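Methionine-binding lipoprotein MetQ (PDB 4GOT) binds methionine and probably passes it to the membrane permease of the MetNPQ ABC transporter, and also takes part in methionine sulfoxide transport. Local coordinates at residues A[100-112]-A[150-163]. Numbering follows the deposited sequence.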
# COMPACT_ATOMS: atom_id res chain seq x y z
N LYS A 100 17.29 5.70 -16.01
CA LYS A 100 17.89 5.98 -17.32
C LYS A 100 19.25 5.28 -17.48
O LYS A 100 19.75 5.10 -18.61
CB LYS A 100 18.06 7.49 -17.52
CG LYS A 100 18.87 8.18 -16.42
CD LYS A 100 19.69 9.38 -16.87
CE LYS A 100 18.92 10.68 -16.78
NZ LYS A 100 19.61 11.76 -17.58
N ASP A 101 19.84 4.88 -16.35
CA ASP A 101 21.22 4.35 -16.31
C ASP A 101 21.25 2.83 -16.39
O ASP A 101 22.31 2.27 -16.61
CB ASP A 101 21.97 4.83 -15.06
CG ASP A 101 22.33 6.33 -15.10
OD1 ASP A 101 22.22 6.98 -16.16
OD2 ASP A 101 22.74 6.87 -14.05
N LEU A 102 20.10 2.17 -16.22
CA LEU A 102 20.02 0.71 -16.33
C LEU A 102 20.47 0.26 -17.72
O LEU A 102 20.17 0.93 -18.73
CB LEU A 102 18.61 0.18 -16.04
CG LEU A 102 17.97 0.43 -14.66
CD1 LEU A 102 16.48 0.08 -14.69
CD2 LEU A 102 18.73 -0.30 -13.55
N PRO A 103 21.20 -0.86 -17.78
CA PRO A 103 21.74 -1.38 -19.02
C PRO A 103 20.79 -2.36 -19.68
O PRO A 103 19.88 -2.87 -19.02
CB PRO A 103 22.99 -2.12 -18.54
CG PRO A 103 22.55 -2.69 -17.21
CD PRO A 103 21.67 -1.63 -16.61
N ASP A 104 21.03 -2.68 -20.94
CA ASP A 104 20.27 -3.76 -21.59
C ASP A 104 20.36 -5.04 -20.79
O ASP A 104 21.41 -5.36 -20.28
CB ASP A 104 20.76 -4.04 -23.02
CG ASP A 104 19.93 -3.32 -24.05
OD1 ASP A 104 19.66 -2.11 -23.85
OD2 ASP A 104 19.52 -3.96 -25.04
N GLY A 105 19.24 -5.76 -20.71
CA GLY A 105 19.17 -7.00 -19.95
C GLY A 105 19.02 -6.82 -18.45
O GLY A 105 18.99 -7.82 -17.72
N ALA A 106 18.90 -5.58 -17.98
CA ALA A 106 18.77 -5.31 -16.56
C ALA A 106 17.57 -6.10 -15.99
O ALA A 106 16.57 -6.34 -16.70
CB ALA A 106 18.65 -3.81 -16.28
N THR A 107 17.74 -6.53 -14.73
CA THR A 107 16.73 -7.27 -13.93
C THR A 107 15.99 -6.33 -12.98
O THR A 107 16.62 -5.62 -12.13
CB THR A 107 17.34 -8.34 -13.00
OG1 THR A 107 17.97 -9.36 -13.76
CG2 THR A 107 16.24 -8.97 -12.11
N ILE A 108 14.66 -6.35 -13.11
CA ILE A 108 13.73 -5.55 -12.32
C ILE A 108 13.05 -6.51 -11.35
O ILE A 108 12.47 -7.50 -11.78
CB ILE A 108 12.69 -4.80 -13.19
CG1 ILE A 108 13.36 -3.91 -14.25
CG2 ILE A 108 11.78 -3.93 -12.34
CD1 ILE A 108 14.27 -2.83 -13.70
N ILE A 109 13.18 -6.23 -10.04
CA ILE A 109 12.49 -7.01 -9.01
C ILE A 109 11.14 -6.33 -8.69
O ILE A 109 11.06 -5.34 -7.94
CB ILE A 109 13.30 -7.18 -7.69
CG1 ILE A 109 14.77 -7.56 -7.98
CG2 ILE A 109 12.62 -8.16 -6.72
CD1 ILE A 109 14.96 -8.96 -8.53
N LEU A 110 10.11 -6.91 -9.28
CA LEU A 110 8.72 -6.64 -8.99
C LEU A 110 8.32 -7.32 -7.69
O LEU A 110 8.97 -8.28 -7.27
CB LEU A 110 7.85 -7.26 -10.09
CG LEU A 110 8.08 -6.79 -11.54
CD1 LEU A 110 7.14 -7.58 -12.46
CD2 LEU A 110 7.83 -5.28 -11.66
N THR A 111 7.26 -6.82 -7.05
CA THR A 111 6.64 -7.60 -5.98
C THR A 111 5.68 -8.57 -6.69
O THR A 111 5.33 -8.37 -7.87
CB THR A 111 5.96 -6.72 -4.88
OG1 THR A 111 4.62 -6.42 -5.23
CG2 THR A 111 6.74 -5.41 -4.60
N ASN A 112 5.28 -9.60 -5.96
CA ASN A 112 4.35 -10.61 -6.45
C ASN A 112 2.86 -10.25 -6.15
O ASN A 112 1.98 -11.07 -6.34
CB ASN A 112 4.74 -12.02 -5.93
CG ASN A 112 4.53 -12.18 -4.43
OD1 ASN A 112 3.95 -11.33 -3.77
ND2 ASN A 112 5.01 -13.30 -3.89
N PRO A 150 12.72 -1.83 -25.11
CA PRO A 150 13.96 -1.72 -25.92
C PRO A 150 15.28 -2.01 -25.16
O PRO A 150 16.31 -2.22 -25.80
CB PRO A 150 13.90 -0.29 -26.46
CG PRO A 150 13.04 0.46 -25.49
CD PRO A 150 12.05 -0.53 -24.96
N LYS A 151 15.23 -2.01 -23.83
CA LYS A 151 16.38 -2.38 -23.03
C LYS A 151 16.32 -3.85 -22.66
O LYS A 151 17.14 -4.32 -21.89
CB LYS A 151 16.48 -1.54 -21.75
CG LYS A 151 16.57 -0.05 -21.96
CD LYS A 151 17.40 0.65 -20.89
CE LYS A 151 17.82 2.05 -21.35
NZ LYS A 151 19.16 2.43 -20.81
N ASN A 152 15.34 -4.59 -23.20
CA ASN A 152 15.18 -6.02 -22.88
C ASN A 152 15.32 -6.36 -21.39
O ASN A 152 16.08 -7.25 -20.96
CB ASN A 152 16.12 -6.85 -23.74
CG ASN A 152 15.78 -6.73 -25.19
OD1 ASN A 152 16.57 -6.24 -25.98
ND2 ASN A 152 14.57 -7.14 -25.55
N LEU A 153 14.54 -5.62 -20.61
CA LEU A 153 14.50 -5.78 -19.17
C LEU A 153 13.95 -7.17 -18.90
O LEU A 153 13.12 -7.66 -19.66
CB LEU A 153 13.63 -4.67 -18.54
CG LEU A 153 14.11 -3.22 -18.77
CD1 LEU A 153 13.13 -2.20 -18.22
CD2 LEU A 153 15.47 -3.02 -18.12
N GLU A 154 14.49 -7.82 -17.85
CA GLU A 154 13.99 -9.09 -17.35
C GLU A 154 13.34 -8.85 -15.97
O GLU A 154 13.80 -7.97 -15.21
CB GLU A 154 15.16 -10.09 -17.29
CG GLU A 154 15.78 -10.37 -18.67
CD GLU A 154 17.19 -10.96 -18.60
OE1 GLU A 154 17.64 -11.32 -17.49
OE2 GLU A 154 17.85 -11.05 -19.65
N PHE A 155 12.31 -9.61 -15.62
CA PHE A 155 11.56 -9.35 -14.40
C PHE A 155 11.58 -10.57 -13.48
O PHE A 155 11.46 -11.70 -13.96
CB PHE A 155 10.13 -8.94 -14.68
CG PHE A 155 10.00 -7.77 -15.64
CD1 PHE A 155 9.98 -6.47 -15.18
CD2 PHE A 155 9.89 -7.98 -16.99
CE1 PHE A 155 9.86 -5.38 -16.05
CE2 PHE A 155 9.77 -6.90 -17.88
CZ PHE A 155 9.76 -5.60 -17.40
N LYS A 156 11.72 -10.32 -12.18
CA LYS A 156 11.62 -11.35 -11.15
C LYS A 156 10.53 -10.89 -10.16
O LYS A 156 10.19 -9.71 -10.13
CB LYS A 156 12.95 -11.51 -10.40
CG LYS A 156 14.19 -11.84 -11.23
CD LYS A 156 14.30 -13.34 -11.47
CE LYS A 156 15.68 -13.75 -11.99
NZ LYS A 156 16.67 -13.98 -10.89
N LYS A 157 9.98 -11.79 -9.35
CA LYS A 157 8.97 -11.39 -8.38
C LYS A 157 9.35 -11.86 -7.01
O LYS A 157 9.73 -13.01 -6.86
CB LYS A 157 7.58 -11.95 -8.75
CG LYS A 157 6.98 -11.31 -9.97
CD LYS A 157 6.00 -12.24 -10.65
CE LYS A 157 5.62 -11.73 -12.05
NZ LYS A 157 4.39 -10.94 -11.89
N VAL A 158 9.27 -10.94 -6.05
CA VAL A 158 9.56 -11.23 -4.64
C VAL A 158 8.35 -10.79 -3.79
O VAL A 158 7.68 -9.82 -4.11
CB VAL A 158 10.84 -10.48 -4.19
CG1 VAL A 158 11.10 -10.62 -2.69
CG2 VAL A 158 12.06 -11.01 -4.99
N ALA A 159 8.12 -11.47 -2.67
CA ALA A 159 7.07 -11.05 -1.76
C ALA A 159 7.32 -9.59 -1.34
O ALA A 159 8.48 -9.19 -1.20
CB ALA A 159 7.00 -11.99 -0.56
N PRO A 160 6.24 -8.78 -1.20
CA PRO A 160 6.39 -7.34 -0.83
C PRO A 160 7.05 -7.20 0.54
O PRO A 160 7.74 -6.23 0.82
CB PRO A 160 4.95 -6.80 -0.84
CG PRO A 160 4.08 -7.97 -1.17
CD PRO A 160 4.88 -9.10 -1.66
N GLU A 161 6.91 -8.24 1.37
CA GLU A 161 7.54 -8.27 2.68
C GLU A 161 9.08 -8.44 2.64
O GLU A 161 9.77 -8.32 3.68
CB GLU A 161 6.91 -9.44 3.51
CG GLU A 161 5.46 -9.24 3.95
CD GLU A 161 4.40 -9.34 2.83
OE1 GLU A 161 4.63 -10.12 1.85
OE2 GLU A 161 3.29 -8.70 2.98
N LEU A 162 9.60 -8.82 1.48
CA LEU A 162 10.99 -9.24 1.34
C LEU A 162 11.72 -8.45 0.28
O LEU A 162 12.91 -8.67 0.13
CB LEU A 162 11.07 -10.73 0.95
CG LEU A 162 10.70 -11.76 2.03
CD1 LEU A 162 10.76 -13.16 1.41
CD2 LEU A 162 11.56 -11.64 3.32
N THR A 163 11.05 -7.55 -0.45
CA THR A 163 11.77 -6.73 -1.43
C THR A 163 12.88 -5.81 -0.81
O THR A 163 13.93 -5.56 -1.45
CB THR A 163 10.84 -5.91 -2.32
OG1 THR A 163 9.93 -5.17 -1.50
CG2 THR A 163 10.09 -6.80 -3.33
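Ile108 and Phe155 pair in the parallel strands 107-111 and 154-158, the latter an outermost strand of a five-stranded mixed sheet in this periplasmic-binding-protein-like fold. Backbone bonds zip the two together: Ile108 N reaches Glu154 O at 2.8 Å, and Ile108 O in turn accepts Lys156 N. Two bonds are less straight, Leu110 N to Lys156 O and Asn112 N to Val158 O (N-H...O 135°), the latter with its donor above the carbonyl plane. Packing is dense on the face of Ile108, Leu110 and Phe155, which helix 117-126 covers through Met120 and Leu124. There Phe155 CD1 lies 3.8 Å from Ile108 CB, and Leu110 CD1 packs against Phe155 CB, 4.0 Å away, and lies oblique to the ring. On the other face, Ile109 CG1 lies beside the backbone N (chi1 -46°), which sets CG2 anti to that N and unusually close to Val158 CG2, 3.4 Å. The same face loosens at exposed Lys156: its CB and CG rest on Ile109 CD1 and Thr107 CG2, while the bent chain carries the ammonium away. Before the strands, Gly105 N of the type II turn 103-106 bonds Lys151 O, and Lys151 NZ meets Leu102 O at 2.8 Å, nearly head-on to the carbonyl. A methionine in place of Lys151 would probably leave Leu102 O without this donor and the loop less firmly tied. At the other end, Pro160 CD touches Asn112 OD1 at 3.2 Å, close to the selenomethionine pocket that includes Asn113. The chemistry implies an edge strand fastened by main-chain bonds, apolar beneath the helix and around Ile109, with lysine and glutamate side chains at its exposed rim.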